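Side-chain contacts in putative exported protein (Bordetella pertussis Tohama I, PDB 2PFZ), which binds pyroglutamic acid as an extracytoplasmic solute receptor and probably delivers it to a tripartite ATP-independent periplasmic transporter: residues Q21-V26 with I36-N41; V75-G80 with L284-A289; R128-K131 with D135-G138. One frame throughout, in Å; residues are numbered along the deposited sequence.

From the N terminus, contact 1 closes first, bringing helix 14-30 back onto strand 35-39 within a beta-alpha-beta unit and leaving nine residues between its segments. Contact 2 opens later, in the loop between strand 61-65 and helix 88-107, and closes only at the end of helix 266-287, 203 residues on. Within that long span lies contact 3, which folds the connection between strands 123-126 and 140-143 back on itself. Contact 1 is therefore in series with both others, while contact 3 is enclosed by contact 2. The three are separate: centres lie about 31 Å (1 and 2), 40 Å (1 and 3) and 28 Å (2 and 3) apart.

Contact 1. Residues Q21-V26 with I36-N41; sequences QFVKDV and ITLHNN
Val-23 meets Ile-36 through its CG1 methyl, which sits 3.7 Å from Ile-36 CB and equally near the CG2 branch, the two side chains passing at a slant. Val-23 CG1 also reaches Leu-38 CG at 3.8 Å, and thus bridges two strand residues that face the helix. Its position follows from the torsion: CG1 lies opposite the carbonyl carbon (chi1 -62°), directed at the strand. The other branch of Ile-36 works separately. Ile-36 CD1 lies 4.0 Å from Phe-22 CE2, approaching the ring obliquely, and 4.0 Å from Val-26 CG2, with the Val-26 side chain crossing at roughly a right angle. Val-26 CG2 in turn rests over one face of the Phe-22 ring, 3.5 Å above its plane and displaced toward the rim, so these two helix residues meet each other as well as the strand. No direct hydrogen bond spans the segments, but a water links their backbones, donating to Val-23 O at 2.7 Å and accepting from Ile-36 N at 2.9 Å. The short axes run nearly antiparallel, at 169°, as expected where a helix returns along a strand in a beta-alpha-beta crossover. Strand 2-6 pairs in parallel with strand 35-39, Leu-5 touching Ile-36 and Leu-38, while helix 222-256 packs on helix 14-30 through Leu-228 and Ala-231, and Tyr-115 meets Phe-22 edge-to-face.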
ATOM      1  N   GLN A  21     -12.669  -5.177  11.815  1.00 21.60           N
ATOM      2  CA  GLN A  21     -13.843  -5.977  11.431  1.00 21.79           C
ATOM      3  C   GLN A  21     -13.465  -7.413  11.073  1.00 21.51           C
ATOM      4  O   GLN A  21     -14.203  -8.352  11.392  1.00 21.53           O
ATOM      5  CB  GLN A  21     -14.610  -5.324  10.278  1.00 21.54           C
ATOM      6  CG  GLN A  21     -15.992  -5.952  10.006  1.00 24.05           C
ATOM      7  CD  GLN A  21     -16.853  -6.096  11.260  1.00 25.79           C
ATOM      8  OE1 GLN A  21     -17.210  -7.211  11.657  1.00 28.31           O
ATOM      9  NE2 GLN A  21     -17.175  -4.977  11.896  1.00 26.49           N
ATOM     10  N   PHE A  22     -12.325  -7.571  10.400  1.00 21.11           N
ATOM     11  CA  PHE A  22     -11.787  -8.878  10.029  1.00 20.49           C
ATOM     12  C   PHE A  22     -11.596  -9.752  11.262  1.00 20.95           C
ATOM     13  O   PHE A  22     -12.033 -10.907  11.267  1.00 21.66           O
ATOM     14  CB  PHE A  22     -10.457  -8.699   9.285  1.00 20.00           C
ATOM     15  CG  PHE A  22      -9.633  -9.956   9.165  1.00 19.07           C
ATOM     16  CD1 PHE A  22     -10.046 -11.004   8.364  1.00 18.62           C
ATOM     17  CD2 PHE A  22      -8.410 -10.067   9.838  1.00 18.72           C
ATOM     18  CE1 PHE A  22      -9.288 -12.162   8.245  1.00 17.84           C
ATOM     19  CE2 PHE A  22      -7.645 -11.242   9.754  1.00 18.05           C
ATOM     20  CZ  PHE A  22      -8.079 -12.281   8.945  1.00 19.08           C
ATOM     21  N   VAL A  23     -10.966  -9.212  12.310  1.00 21.22           N
ATOM     22  CA  VAL A  23     -10.682 -10.049  13.479  1.00 22.73           C
ATOM     23  C   VAL A  23     -12.004 -10.465  14.153  1.00 23.63           C
ATOM     24  O   VAL A  23     -12.127 -11.598  14.627  1.00 24.18           O
ATOM     25  CB  VAL A  23      -9.632  -9.438  14.477  1.00 22.67           C
ATOM     26  CG1 VAL A  23      -8.289  -9.256  13.838  1.00 23.15           C
ATOM     27  CG2 VAL A  23     -10.105  -8.122  15.048  1.00 22.30           C
ATOM     28  N   LYS A  24     -12.982  -9.551  14.173  1.00 24.87           N
ATOM     29  CA  LYS A  24     -14.351  -9.850  14.610  1.00 26.42           C
ATOM     30  C   LYS A  24     -15.020 -10.942  13.763  1.00 26.26           C
ATOM     31  O   LYS A  24     -15.705 -11.796  14.303  1.00 27.40           O
ATOM     32  CB  LYS A  24     -15.224  -8.585  14.595  1.00 26.76           C
ATOM     33  CG  LYS A  24     -14.785  -7.488  15.560  1.00 27.28           C
ATOM     34  CD  LYS A  24     -15.728  -6.313  15.527  1.00 28.71           C
ATOM     35  CE  LYS A  24     -15.204  -5.187  16.430  1.00 31.76           C
ATOM     36  NZ  LYS A  24     -16.031  -3.943  16.354  1.00 36.74           N
ATOM     37  N   ASP A  25     -14.831 -10.912  12.441  1.00 26.29           N
ATOM     38  CA  ASP A  25     -15.361 -11.952  11.555  1.00 26.03           C
ATOM     39  C   ASP A  25     -14.711 -13.316  11.806  1.00 26.33           C
ATOM     40  O   ASP A  25     -15.385 -14.339  11.763  1.00 25.97           O
ATOM     41  CB  ASP A  25     -15.198 -11.572  10.074  1.00 26.13           C
ATOM     42  CG  ASP A  25     -16.113 -10.421   9.639  1.00 26.91           C
ATOM     43  OD1 ASP A  25     -16.958  -9.950  10.443  1.00 27.11           O
ATOM     44  OD2 ASP A  25     -15.969  -9.969   8.475  1.00 26.95           O
ATOM     45  N   VAL A  26     -13.402 -13.336  12.058  1.00 26.25           N
ATOM     46  CA  VAL A  26     -12.710 -14.609  12.320  1.00 26.63           C
ATOM     47  C   VAL A  26     -13.208 -15.235  13.625  1.00 27.10           C
ATOM     48  O   VAL A  26     -13.409 -16.453  13.687  1.00 27.47           O
ATOM     49  CB  VAL A  26     -11.169 -14.456  12.390  1.00 26.92           C
ATOM     50  CG1 VAL A  26     -10.514 -15.819  12.700  1.00 26.31           C
ATOM     51  CG2 VAL A  26     -10.617 -13.907  11.092  1.00 25.85           C
ATOM     52  N   ILE A  36      -7.749 -13.181  17.159  1.00 23.83           N
ATOM     53  CA  ILE A  36      -6.603 -12.433  16.646  1.00 23.26           C
ATOM     54  C   ILE A  36      -6.509 -11.080  17.340  1.00 22.97           C
ATOM     55  O   ILE A  36      -7.480 -10.317  17.390  1.00 23.63           O
ATOM     56  CB  ILE A  36      -6.628 -12.278  15.107  1.00 23.27           C
ATOM     57  CG1 ILE A  36      -6.635 -13.643  14.428  1.00 23.13           C
ATOM     58  CG2 ILE A  36      -5.414 -11.436  14.613  1.00 22.46           C
ATOM     59  CD1 ILE A  36      -7.063 -13.596  12.951  1.00 22.82           C
ATOM     60  N   THR A  37      -5.341 -10.821  17.900  1.00 22.23           N
ATOM     61  CA  THR A  37      -5.045  -9.564  18.519  1.00 22.61           C
ATOM     62  C   THR A  37      -4.274  -8.714  17.533  1.00 22.27           C
ATOM     63  O   THR A  37      -3.231  -9.141  17.007  1.00 22.25           O
ATOM     64  CB  THR A  37      -4.206  -9.776  19.786  1.00 22.99           C
ATOM     65  OG1 THR A  37      -4.956 -10.566  20.704  1.00 24.33           O
ATOM     66  CG2 THR A  37      -3.885  -8.455  20.452  1.00 24.64           C
ATOM     67  N   LEU A  38      -4.805  -7.517  17.288  1.00 21.79           N
ATOM     68  CA  LEU A  38      -4.176  -6.548  16.401  1.00 21.49           C
ATOM     69  C   LEU A  38      -3.219  -5.670  17.173  1.00 21.10           C
ATOM     70  O   LEU A  38      -3.551  -5.184  18.261  1.00 21.45           O
ATOM     71  CB  LEU A  38      -5.235  -5.635  15.791  1.00 21.63           C
ATOM     72  CG  LEU A  38      -6.169  -6.168  14.711  1.00 23.62           C
ATOM     73  CD1 LEU A  38      -7.101  -5.019  14.355  1.00 27.05           C
ATOM     74  CD2 LEU A  38      -5.380  -6.617  13.487  1.00 25.27           C
ATOM     75  N   HIS A  39      -2.041  -5.450  16.594  1.00 20.51           N
ATOM     76  CA  HIS A  39      -1.056  -4.557  17.179  1.00 19.59           C
ATOM     77  C   HIS A  39      -0.846  -3.415  16.229  1.00 19.19           C
ATOM     78  O   HIS A  39      -0.129  -3.553  15.241  1.00 19.39           O
ATOM     79  CB  HIS A  39       0.240  -5.306  17.407  1.00 19.36           C
ATOM     80  CG  HIS A  39       0.120  -6.326  18.487  1.00 19.83           C
ATOM     81  ND1 HIS A  39      -0.299  -7.619  18.251  1.00 21.53           N
ATOM     82  CD2 HIS A  39       0.290  -6.220  19.822  1.00 18.88           C
ATOM     83  CE1 HIS A  39      -0.348  -8.278  19.397  1.00 18.25           C
ATOM     84  NE2 HIS A  39       0.005  -7.450  20.363  1.00 20.37           N
ATOM     85  N   ASN A  40      -1.512  -2.303  16.496  1.00 19.75           N
ATOM     86  CA  ASN A  40      -1.545  -1.248  15.480  1.00 20.69           C
ATOM     87  C   ASN A  40      -0.483  -0.185  15.633  1.00 20.57           C
ATOM     88  O   ASN A  40       0.287  -0.191  16.584  1.00 20.78           O
ATOM     89  CB  ASN A  40      -2.952  -0.657  15.295  1.00 20.94           C
ATOM     90  CG  ASN A  40      -3.352   0.277  16.397  1.00 23.61           C
ATOM     91  OD1 ASN A  40      -2.537   1.075  16.885  1.00 26.52           O
ATOM     92  ND2 ASN A  40      -4.633   0.210  16.793  1.00 24.30           N
ATOM     93  N   ASN A  41      -0.435   0.706  14.646  1.00 20.33           N
ATOM     94  CA  ASN A  41       0.511   1.802  14.616  1.00 20.18           C
ATOM     95  C   ASN A  41       1.973   1.382  14.803  1.00 18.99           C
ATOM     96  O   ASN A  41       2.728   2.105  15.457  1.00 18.35           O
ATOM     97  CB  ASN A  41       0.122   2.868  15.636  1.00 20.38           C
ATOM     98  CG  ASN A  41       0.675   4.255  15.283  1.00 22.67           C
ATOM     99  OD1 ASN A  41       0.710   4.646  14.114  1.00 24.92           O
ATOM    100  ND2 ASN A  41       1.088   5.014  16.309  1.00 24.28           N
TER
HETATM  101  O   HOH W   1     -10.363 -13.233  15.915  1.00 27.13           O

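Contact 2. Residues V75-G80 with L284-A289; sequences VYELDG and LKKAGA
Lys-286 NZ donates to Glu-77 OE1 at 2.6 Å, a short salt bridge and the one close contact between 75-80 and 284-289. The ammonium comes in on the syn lone pair of OE1, the side facing the second carboxylate oxygen. Even so the approach is lopsided: Glu-77 OE2 stays 3.6 Å from Lys-286 NZ, so a single oxygen makes the bond. The ammonium meets OE1 while the two chains cross at about a right angle, with little apolar packing; both sides together bury just 75 Å². Glu-77 gains its reach by being stretched out, with CG opposite its backbone N (chi1 -178°) and the chain extended beyond it. Lys-286 arrives with a bend at chi3 (-127°), which turns its last two atoms toward the carboxylate. Glu-77 is buried in the fold whereas Lys-286 is exposed, so the lysine would be expected to offset a carboxylate charge that is largely shielded from solvent. Trp-283, one helical turn before Ala-287, touches the Glu-77 side chain and lines its surroundings. In the backbone, Gly-80 N bonds to Glu-77 O at 2.9 Å, and Gly-288, with positive phi, ends helix 266-287 and occupies the N-cap position of helix 289-299. The arrangement is a long-range salt bridge joining a loop to the C-terminal end of helix 266-287 in a periplasmic binding protein fold, with the Glu-77 side chain about 14 Å from the bound pyroglutamic acid.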
ATOM      1  N   VAL A  75       8.142  -9.050  -8.033  1.00 17.29           N
ATOM      2  CA  VAL A  75       6.690  -9.201  -7.919  1.00 16.93           C
ATOM      3  C   VAL A  75       6.108  -8.160  -6.967  1.00 16.65           C
ATOM      4  O   VAL A  75       4.969  -7.762  -7.139  1.00 17.47           O
ATOM      5  CB  VAL A  75       6.255 -10.632  -7.445  1.00 16.83           C
ATOM      6  CG1 VAL A  75       6.602 -10.837  -5.984  1.00 16.52           C
ATOM      7  CG2 VAL A  75       4.723 -10.855  -7.680  1.00 16.62           C
ATOM      8  N   TYR A  76       6.914  -7.702  -6.008  1.00 16.20           N
ATOM      9  CA  TYR A  76       6.483  -6.759  -4.972  1.00 17.22           C
ATOM     10  C   TYR A  76       6.382  -5.313  -5.464  1.00 17.11           C
ATOM     11  O   TYR A  76       5.675  -4.506  -4.862  1.00 17.75           O
ATOM     12  CB  TYR A  76       7.435  -6.819  -3.775  1.00 17.53           C
ATOM     13  CG  TYR A  76       7.214  -8.060  -2.976  1.00 17.74           C
ATOM     14  CD1 TYR A  76       5.989  -8.265  -2.303  1.00 18.25           C
ATOM     15  CD2 TYR A  76       8.187  -9.054  -2.912  1.00 17.70           C
ATOM     16  CE1 TYR A  76       5.756  -9.435  -1.585  1.00 19.07           C
ATOM     17  CE2 TYR A  76       7.964 -10.243  -2.179  1.00 18.40           C
ATOM     18  CZ  TYR A  76       6.747 -10.419  -1.528  1.00 18.33           C
ATOM     19  OH  TYR A  76       6.485 -11.571  -0.796  1.00 20.72           O
ATOM     20  N   GLU A  77       7.080  -5.021  -6.559  1.00 16.86           N
ATOM     21  CA  GLU A  77       7.197  -3.653  -7.100  1.00 17.46           C
ATOM     22  C   GLU A  77       6.008  -3.230  -7.954  1.00 16.77           C
ATOM     23  O   GLU A  77       5.710  -2.026  -8.053  1.00 17.80           O
ATOM     24  CB  GLU A  77       8.500  -3.497  -7.896  1.00 17.32           C
ATOM     25  CG  GLU A  77       8.727  -2.076  -8.448  1.00 18.02           C
ATOM     26  CD  GLU A  77      10.073  -1.871  -9.120  1.00 18.86           C
ATOM     27  OE1 GLU A  77      10.901  -2.800  -9.140  1.00 21.82           O
ATOM     28  OE2 GLU A  77      10.302  -0.753  -9.637  1.00 22.01           O
ATOM     29  N   LEU A  78       5.322  -4.217  -8.542  1.00 16.30           N
ATOM     30  CA  LEU A  78       4.352  -4.029  -9.610  1.00 15.68           C
ATOM     31  C   LEU A  78       3.298  -2.956  -9.368  1.00 16.45           C
ATOM     32  O   LEU A  78       3.121  -2.075 -10.214  1.00 16.08           O
ATOM     33  CB  LEU A  78       3.712  -5.389 -10.013  1.00 16.14           C
ATOM     34  CG  LEU A  78       2.761  -5.356 -11.226  1.00 15.86           C
ATOM     35  CD1 LEU A  78       3.428  -4.762 -12.492  1.00 17.00           C
ATOM     36  CD2 LEU A  78       2.226  -6.765 -11.518  1.00 15.56           C
ATOM     37  N   ASP A  79       2.617  -3.001  -8.230  1.00 16.23           N
ATOM     38  CA  ASP A  79       1.554  -2.016  -7.959  1.00 16.40           C
ATOM     39  C   ASP A  79       2.056  -0.618  -7.528  1.00 16.00           C
ATOM     40  O   ASP A  79       1.246   0.262  -7.224  1.00 15.10           O
ATOM     41  CB  ASP A  79       0.475  -2.585  -7.011  1.00 16.63           C
ATOM     42  CG  ASP A  79       0.927  -2.696  -5.564  1.00 16.95           C
ATOM     43  OD1 ASP A  79       1.871  -1.987  -5.128  1.00 16.27           O
ATOM     44  OD2 ASP A  79       0.272  -3.474  -4.827  1.00 16.08           O
ATOM     45  N   GLY A  80       3.381  -0.428  -7.527  1.00 15.40           N
ATOM     46  CA  GLY A  80       3.968   0.884  -7.270  1.00 15.04           C
ATOM     47  C   GLY A  80       4.490   1.548  -8.527  1.00 15.06           C
ATOM     48  O   GLY A  80       5.032   2.662  -8.464  1.00 15.13           O
ATOM     49  N   LEU A 284      10.520  -4.885 -16.172  1.00 21.97           N
ATOM     50  CA  LEU A 284      10.509  -6.021 -17.097  1.00 23.29           C
ATOM     51  C   LEU A 284      11.895  -6.680 -17.178  1.00 24.34           C
ATOM     52  O   LEU A 284      12.022  -7.910 -17.120  1.00 24.08           O
ATOM     53  CB  LEU A 284      10.020  -5.556 -18.466  1.00 23.06           C
ATOM     54  CG  LEU A 284       8.599  -5.826 -19.007  1.00 23.64           C
ATOM     55  CD1 LEU A 284       7.658  -6.520 -18.058  1.00 23.76           C
ATOM     56  CD2 LEU A 284       7.930  -4.592 -19.639  1.00 22.56           C
ATOM     57  N   LYS A 285      12.932  -5.855 -17.245  1.00 25.39           N
ATOM     58  CA  LYS A 285      14.314  -6.348 -17.260  1.00 26.61           C
ATOM     59  C   LYS A 285      14.711  -7.094 -15.985  1.00 26.98           C
ATOM     60  O   LYS A 285      15.334  -8.157 -16.069  1.00 27.59           O
ATOM     61  CB  LYS A 285      15.293  -5.205 -17.568  1.00 26.78           C
ATOM     62  CG  LYS A 285      15.297  -4.820 -19.042  1.00 29.16           C
ATOM     63  CD  LYS A 285      16.168  -3.600 -19.294  1.00 34.00           C
ATOM     64  CE  LYS A 285      15.969  -3.082 -20.712  1.00 31.59           C
ATOM     65  NZ  LYS A 285      16.506  -1.701 -20.814  1.00 41.26           N
ATOM     66  N   LYS A 286      14.333  -6.568 -14.816  1.00 26.72           N
ATOM     67  CA  LYS A 286      14.588  -7.271 -13.564  1.00 26.54           C
ATOM     68  C   LYS A 286      13.772  -8.551 -13.473  1.00 25.85           C
ATOM     69  O   LYS A 286      14.234  -9.550 -12.928  1.00 26.08           O
ATOM     70  CB  LYS A 286      14.210  -6.436 -12.338  1.00 26.84           C
ATOM     71  CG  LYS A 286      14.861  -5.083 -12.203  1.00 29.12           C
ATOM     72  CD  LYS A 286      14.416  -4.470 -10.887  1.00 30.92           C
ATOM     73  CE  LYS A 286      13.850  -3.075 -11.099  1.00 32.64           C
ATOM     74  NZ  LYS A 286      13.447  -2.477  -9.791  1.00 32.07           N
ATOM     75  N   ALA A 287      12.538  -8.502 -13.960  1.00 24.49           N
ATOM     76  CA  ALA A 287      11.571  -9.544 -13.665  1.00 24.29           C
ATOM     77  C   ALA A 287      11.619 -10.713 -14.638  1.00 23.97           C
ATOM     78  O   ALA A 287      11.212 -11.821 -14.282  1.00 24.13           O
ATOM     79  CB  ALA A 287      10.158  -8.968 -13.592  1.00 23.24           C
ATOM     80  N   GLY A 288      12.113 -10.467 -15.848  1.00 23.82           N
ATOM     81  CA  GLY A 288      12.274 -11.532 -16.848  1.00 24.02           C
ATOM     82  C   GLY A 288      10.934 -12.079 -17.284  1.00 24.06           C
ATOM     83  O   GLY A 288       9.941 -11.341 -17.342  1.00 24.33           O
ATOM     84  N   ALA A 289      10.895 -13.374 -17.588  1.00 23.58           N
ATOM     85  CA  ALA A 289       9.675 -13.971 -18.112  1.00 22.74           C
ATOM     86  C   ALA A 289       8.433 -13.800 -17.226  1.00 21.95           C
ATOM     87  O   ALA A 289       7.333 -13.603 -17.739  1.00 21.22           O
ATOM     88  CB  ALA A 289       9.911 -15.432 -18.522  1.00 23.66           C
TER

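Contact 3. Residues R128-K131 with D135-G138; sequences RDIK and DMKG
Ile-130 and Asp-135 bring their CA atoms within 5.1 Å as the chain doubles back, the end-to-end directions of 128-131 and 135-138 lying 138° apart. This is the turning connection between strands 123-126 and 140-143 of the mixed sheet in the periplasmic binding protein fold. Arg-128 reaches along the returning segment with its chain extended from CG to NE. Its NH1 donates to two backbone carbonyls, Asp-135 O at 2.9 Å and Lys-137 O at 2.7 Å. Both bonds are fairly straight, and both oxygens lie at the edge of the guanidinium, near its plane, although the nitrogen stands well above each carbonyl plane rather than on a lone pair. The weak bond from Arg-128 NH2 to Lys-137 O, 3.3 Å long, makes that oxygen shared and should restrict rotation of the guanidinium. Behind this polar side, Ile-130 CD1 packs 3.7 Å from Met-136 CG, the side chains crossing at about a right angle. Ile-124 touches both residues, while helix 266-287 adds Leu-268 against Ile-130 and Leu-272 against Met-136. Tyr-199 OH bonds to Arg-128 O and Ile-130 N, tying this bend to strand 197-199. Asp-135 has CG opposite its carbonyl carbon (chi1 -67°), which carries the carboxylate toward 128-131. There Asp-135 OD2, also bonded to Gln-132 N, takes the Lys-131 N hydrogen on its anti lone pair at 2.8 Å, nearly straight at 170°.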
ATOM      1  N   ARG A 128       4.682  23.593  -3.418  1.00 27.84           N
ATOM      2  CA  ARG A 128       5.067  24.118  -4.726  1.00 29.11           C
ATOM      3  C   ARG A 128       3.985  24.012  -5.775  1.00 29.24           C
ATOM      4  O   ARG A 128       3.140  23.107  -5.738  1.00 28.42           O
ATOM      5  CB  ARG A 128       6.210  23.275  -5.305  1.00 29.53           C
ATOM      6  CG  ARG A 128       7.558  23.644  -4.870  1.00 30.10           C
ATOM      7  CD  ARG A 128       8.538  22.789  -5.631  1.00 30.98           C
ATOM      8  NE  ARG A 128       9.853  22.885  -5.017  1.00 30.27           N
ATOM      9  CZ  ARG A 128      10.975  22.472  -5.570  1.00 29.08           C
ATOM     10  NH1 ARG A 128      10.973  21.889  -6.760  1.00 30.99           N
ATOM     11  NH2 ARG A 128      12.106  22.629  -4.906  1.00 32.44           N
ATOM     12  N   ASP A 129       4.070  24.902  -6.760  1.00 29.47           N
ATOM     13  CA  ASP A 129       3.279  24.757  -7.970  1.00 30.18           C
ATOM     14  C   ASP A 129       3.930  23.727  -8.886  1.00 29.42           C
ATOM     15  O   ASP A 129       5.097  23.869  -9.258  1.00 29.82           O
ATOM     16  CB  ASP A 129       3.091  26.112  -8.650  1.00 31.28           C
ATOM     17  CG  ASP A 129       1.971  26.908  -8.023  1.00 33.06           C
ATOM     18  OD1 ASP A 129       0.959  27.134  -8.708  1.00 39.73           O
ATOM     19  OD2 ASP A 129       2.073  27.287  -6.834  1.00 39.38           O
ATOM     20  N   ILE A 130       3.186  22.670  -9.212  1.00 28.05           N
ATOM     21  CA  ILE A 130       3.720  21.597 -10.035  1.00 26.42           C
ATOM     22  C   ILE A 130       2.824  21.434 -11.238  1.00 26.99           C
ATOM     23  O   ILE A 130       1.724  20.884 -11.131  1.00 26.34           O
ATOM     24  CB  ILE A 130       3.816  20.250  -9.263  1.00 26.30           C
ATOM     25  CG1 ILE A 130       4.569  20.422  -7.926  1.00 26.27           C
ATOM     26  CG2 ILE A 130       4.456  19.176 -10.150  1.00 24.71           C
ATOM     27  CD1 ILE A 130       4.726  19.099  -7.102  1.00 25.41           C
ATOM     28  N   LYS A 131       3.289  21.942 -12.380  1.00 27.28           N
ATOM     29  CA  LYS A 131       2.538  21.854 -13.620  1.00 28.24           C
ATOM     30  C   LYS A 131       3.243  20.917 -14.592  1.00 27.10           C
ATOM     31  O   LYS A 131       2.676  20.518 -15.608  1.00 27.37           O
ATOM     32  CB  LYS A 131       2.323  23.260 -14.195  1.00 27.95           C
ATOM     33  CG  LYS A 131       1.184  24.007 -13.481  1.00 30.21           C
ATOM     34  CD  LYS A 131       1.240  25.538 -13.646  1.00 31.36           C
ATOM     35  CE  LYS A 131       2.089  26.221 -12.551  1.00 36.90           C
ATOM     36  NZ  LYS A 131       1.670  25.876 -11.137  1.00 37.92           N
ATOM     37  N   ASP A 135       9.105  20.824 -12.253  1.00 27.93           N
ATOM     38  CA  ASP A 135       8.742  21.585 -11.052  1.00 28.53           C
ATOM     39  C   ASP A 135       9.003  20.797  -9.760  1.00 29.10           C
ATOM     40  O   ASP A 135       8.814  21.321  -8.668  1.00 28.94           O
ATOM     41  CB  ASP A 135       7.269  22.009 -11.082  1.00 28.34           C
ATOM     42  CG  ASP A 135       6.964  23.031 -12.169  1.00 28.64           C
ATOM     43  OD1 ASP A 135       7.850  23.828 -12.526  1.00 27.76           O
ATOM     44  OD2 ASP A 135       5.825  23.047 -12.651  1.00 26.88           O
ATOM     45  N   MET A 136       9.412  19.534  -9.893  1.00 29.51           N
ATOM     46  CA  MET A 136       9.649  18.694  -8.718  1.00 30.58           C
ATOM     47  C   MET A 136      11.124  18.532  -8.324  1.00 30.72           C
ATOM     48  O   MET A 136      11.441  17.981  -7.255  1.00 30.77           O
ATOM     49  CB  MET A 136       8.989  17.337  -8.921  1.00 30.46           C
ATOM     50  CG  MET A 136       7.479  17.427  -8.832  1.00 30.59           C
ATOM     51  SD  MET A 136       6.702  15.796  -8.804  1.00 32.77           S
ATOM     52  CE  MET A 136       6.927  15.376 -10.473  1.00 20.98           C
ATOM     53  N   LYS A 137      12.014  19.033  -9.176  1.00 30.62           N
ATOM     54  CA  LYS A 137      13.446  18.969  -8.924  1.00 31.58           C
ATOM     55  C   LYS A 137      13.780  19.660  -7.604  1.00 30.47           C
ATOM     56  O   LYS A 137      13.362  20.804  -7.353  1.00 30.74           O
ATOM     57  CB  LYS A 137      14.239  19.566 -10.103  1.00 31.97           C
ATOM     58  CG  LYS A 137      15.680  19.042 -10.197  1.00 33.07           C
ATOM     59  CD  LYS A 137      16.425  19.616 -11.394  1.00 33.55           C
ATOM     60  CE  LYS A 137      17.287  20.794 -10.976  1.00 36.83           C
ATOM     61  NZ  LYS A 137      18.398  20.396 -10.043  1.00 38.76           N
ATOM     62  N   GLY A 138      14.502  18.955  -6.743  1.00 29.37           N
ATOM     63  CA  GLY A 138      14.943  19.533  -5.476  1.00 28.58           C
ATOM     64  C   GLY A 138      13.948  19.474  -4.328  1.00 27.91           C
ATOM     65  O   GLY A 138      14.223  19.979  -3.240  1.00 27.82           O
TER